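Local atomic coordinates of motility-associated killing factor MakB (Vibrio cholerae serotype O1, PDB entry 6W1W), a protein that probably serves as one component of a three-part cytotoxin related in structure to the alpha-pore-forming toxins. Residues Asn14-Val19 / Ser327-Leu332. Residues are numbered along the deposited sequence; the frame is centred on the assembly and turned at random.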
ATOM      1  N   ASN A  14       7.614 -14.805   1.945  1.00110.04           N
ATOM      2  CA  ASN A  14       7.780 -13.773   0.927  1.00120.61           C
ATOM      3  C   ASN A  14       6.436 -13.339   0.356  1.00136.02           C
ATOM      4  O   ASN A  14       6.230 -12.151   0.080  1.00138.80           O
ATOM      5  CB  ASN A  14       8.701 -14.273  -0.186  1.00127.60           C
ATOM      6  CG  ASN A  14      10.120 -14.503   0.293  1.00132.03           C
ATOM      7  OD1 ASN A  14      10.382 -14.552   1.496  1.00127.79           O
ATOM      8  ND2 ASN A  14      11.044 -14.647  -0.647  1.00133.98           N
HETATM    9  N   MSE A  15       5.511 -14.279   0.179  1.00146.38           N
HETATM   10  CA  MSE A  15       4.185 -13.960  -0.344  1.00140.50           C
HETATM   11  C   MSE A  15       3.364 -13.205   0.691  1.00134.37           C
HETATM   12  O   MSE A  15       2.521 -12.380   0.341  1.00145.31           O
HETATM   13  CB  MSE A  15       3.446 -15.226  -0.778  1.00155.29           C
HETATM   14  CG  MSE A  15       4.201 -16.046  -1.807  1.00193.03           C
HETATM   15 SE   MSE A  15       3.066 -17.323  -2.744  1.00230.66          SE
HETATM   16  CE  MSE A  15       4.438 -18.248  -3.777  1.00231.59           C
ATOM     17  N   LEU A  16       3.612 -13.496   1.971  1.00121.40           N
ATOM     18  CA  LEU A  16       3.023 -12.686   3.032  1.00119.81           C
ATOM     19  C   LEU A  16       3.552 -11.257   2.986  1.00122.18           C
ATOM     20  O   LEU A  16       2.791 -10.297   3.156  1.00117.98           O
ATOM     21  CB  LEU A  16       3.300 -13.313   4.398  1.00112.73           C
ATOM     22  CG  LEU A  16       2.203 -14.182   5.024  1.00107.23           C
ATOM     23  CD1 LEU A  16       0.819 -13.622   4.715  1.00 97.55           C
ATOM     24  CD2 LEU A  16       2.324 -15.631   4.584  1.00107.03           C
ATOM     25  N   THR A  17       4.855 -11.095   2.754  1.00127.57           N
ATOM     26  CA  THR A  17       5.422  -9.752   2.688  1.00128.41           C
ATOM     27  C   THR A  17       4.925  -9.004   1.456  1.00123.95           C
ATOM     28  O   THR A  17       4.632  -7.805   1.529  1.00120.17           O
ATOM     29  CB  THR A  17       6.950  -9.832   2.704  1.00116.65           C
ATOM     30  OG1 THR A  17       7.392 -10.200   4.017  1.00111.72           O
ATOM     31  CG2 THR A  17       7.576  -8.497   2.313  1.00103.02           C
ATOM     32  N   ASP A  18       4.798  -9.701   0.323  1.00125.30           N
ATOM     33  CA  ASP A  18       4.383  -9.034  -0.906  1.00131.84           C
ATOM     34  C   ASP A  18       2.952  -8.518  -0.821  1.00132.82           C
ATOM     35  O   ASP A  18       2.651  -7.458  -1.377  1.00135.69           O
ATOM     36  CB  ASP A  18       4.547  -9.974  -2.101  1.00132.05           C
ATOM     37  CG  ASP A  18       5.936  -9.905  -2.710  1.00134.97           C
ATOM     38  OD1 ASP A  18       6.825  -9.276  -2.096  1.00134.84           O
ATOM     39  OD2 ASP A  18       6.139 -10.467  -3.806  1.00134.79           O
ATOM     40  N   VAL A  19       2.060  -9.237  -0.134  1.00132.04           N
ATOM     41  CA  VAL A  19       0.711  -8.712   0.061  1.00130.24           C
ATOM     42  C   VAL A  19       0.676  -7.661   1.160  1.00126.10           C
ATOM     43  O   VAL A  19      -0.227  -6.814   1.170  1.00131.73           O
ATOM     44  CB  VAL A  19      -0.295  -9.836   0.363  1.00123.33           C
ATOM     45  CG1 VAL A  19      -0.333 -10.844  -0.779  1.00115.25           C
ATOM     46  CG2 VAL A  19       0.038 -10.522   1.678  1.00116.00           C
ATOM     47  N   SER A 327       2.614 -18.426  11.591  1.00100.65           N
ATOM     48  CA  SER A 327       1.705 -17.690  12.464  1.00117.21           C
ATOM     49  C   SER A 327       2.450 -16.613  13.241  1.00127.95           C
ATOM     50  O   SER A 327       1.914 -15.524  13.479  1.00135.11           O
ATOM     51  CB  SER A 327       0.994 -18.648  13.421  1.00124.41           C
ATOM     52  OG  SER A 327      -0.001 -17.970  14.173  1.00123.68           O
ATOM     53  N   GLU A 328       3.694 -16.894  13.634  1.00125.91           N
ATOM     54  CA  GLU A 328       4.486 -15.890  14.337  1.00120.72           C
ATOM     55  C   GLU A 328       4.910 -14.754  13.413  1.00116.50           C
ATOM     56  O   GLU A 328       5.052 -13.612  13.867  1.00117.67           O
ATOM     57  CB  GLU A 328       5.707 -16.543  14.986  1.00120.58           C
ATOM     58  CG  GLU A 328       5.382 -17.361  16.230  1.00128.49           C
ATOM     59  CD  GLU A 328       6.579 -18.138  16.753  1.00142.71           C
ATOM     60  OE1 GLU A 328       7.720 -17.836  16.343  1.00143.01           O
ATOM     61  OE2 GLU A 328       6.376 -19.058  17.574  1.00146.54           O
ATOM     62  N   PHE A 329       5.119 -15.041  12.125  1.00115.13           N
ATOM     63  CA  PHE A 329       5.444 -13.972  11.185  1.00113.29           C
ATOM     64  C   PHE A 329       4.255 -13.048  10.962  1.00112.04           C
ATOM     65  O   PHE A 329       4.432 -11.838  10.772  1.00115.67           O
ATOM     66  CB  PHE A 329       5.906 -14.552   9.849  1.00108.72           C
ATOM     67  CG  PHE A 329       6.263 -13.507   8.829  1.00117.92           C
ATOM     68  CD1 PHE A 329       7.524 -12.934   8.821  1.00123.95           C
ATOM     69  CD2 PHE A 329       5.344 -13.094   7.881  1.00117.32           C
ATOM     70  CE1 PHE A 329       7.860 -11.968   7.887  1.00122.85           C
ATOM     71  CE2 PHE A 329       5.677 -12.126   6.946  1.00117.85           C
ATOM     72  CZ  PHE A 329       6.937 -11.565   6.949  1.00110.88           C
ATOM     73  N   VAL A 330       3.042 -13.597  10.975  1.00108.98           N
ATOM     74  CA  VAL A 330       1.861 -12.772  10.751  1.00104.13           C
ATOM     75  C   VAL A 330       1.555 -11.923  11.983  1.00101.59           C
ATOM     76  O   VAL A 330       1.052 -10.800  11.859  1.00 99.43           O
ATOM     77  CB  VAL A 330       0.670 -13.662  10.342  1.00100.81           C
ATOM     78  CG1 VAL A 330      -0.594 -12.850  10.192  1.00 94.72           C
ATOM     79  CG2 VAL A 330       0.976 -14.387   9.031  1.00 95.86           C
ATOM     80  N   GLN A 331       1.877 -12.418  13.181  1.00101.44           N
ATOM     81  CA  GLN A 331       1.660 -11.631  14.391  1.00117.17           C
ATOM     82  C   GLN A 331       2.553 -10.401  14.454  1.00125.05           C
ATOM     83  O   GLN A 331       2.256  -9.470  15.211  1.00130.82           O
ATOM     84  CB  GLN A 331       1.884 -12.497  15.628  1.00130.69           C
ATOM     85  CG  GLN A 331       0.814 -13.550  15.843  1.00138.89           C
ATOM     86  CD  GLN A 331       1.219 -14.598  16.863  1.00145.32           C
ATOM     87  OE1 GLN A 331       2.403 -14.884  17.045  1.00149.84           O
ATOM     88  NE2 GLN A 331       0.233 -15.176  17.531  1.00143.80           N
ATOM     89  N   LEU A 332       3.636 -10.373  13.676  1.00125.03           N
ATOM     90  CA  LEU A 332       4.524  -9.213  13.688  1.00123.92           C
ATOM     91  C   LEU A 332       4.018  -8.111  12.764  1.00115.46           C
ATOM     92  O   LEU A 332       4.011  -6.935  13.144  1.00118.77           O
ATOM     93  CB  LEU A 332       5.948  -9.622  13.303  1.00118.88           C
ATOM     94  CG  LEU A 332       6.633 -10.629  14.233  1.00124.83           C
ATOM     95  CD1 LEU A 332       8.015 -11.007  13.711  1.00118.53           C
ATOM     96  CD2 LEU A 332       6.717 -10.089  15.654  1.00115.23           C
TER
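Phe-329 reaches across from one helix to lie against Leu-16 and Thr-17 of another, a worked example of two well-separated, nearly parallel helices that meet largely through one long aromatic side chain, with a Leu-16/Val-330 pair adding to it. The axes of segments 14-19 and 327-332 come no closer than 11.0 Å and diverge by 20°, a distance the ring bridges. With CG anti to the backbone N (chi1 -180°), the phenyl group is carried across to helix 9-35. Its CE2 rests 3.7 Å from CB of Leu-16, an oblique approach, while Thr-17 meets the ring at its edge, OG1 lying near the ring plane and 3.3 Å from CZ. That hydroxyl is hydrogen-bonded to the carbonyl oxygen of Leu-13, one turn earlier in its own helix, so a polar atom in a buried contact is satisfied locally while touching carbon across it. Beside this closer packing, the second apolar pair is looser: CG of Leu-16 stands 4.2 Å from CG2 of Val-330, the two side chains crossing at about a right angle. On the solvent side, the exposed Glu-328 forms a salt bridge through OE2 with NZ of Lys-324 in its own helix. Helix 183-187 covers one flank through Leu-186, which touches both Thr-17 and Phe-329; helix 276-302 packs on Leu-16 through Leu-283, and helix 69-90 on Val-330 through Ile-77, all within the mainly helical part of the chain.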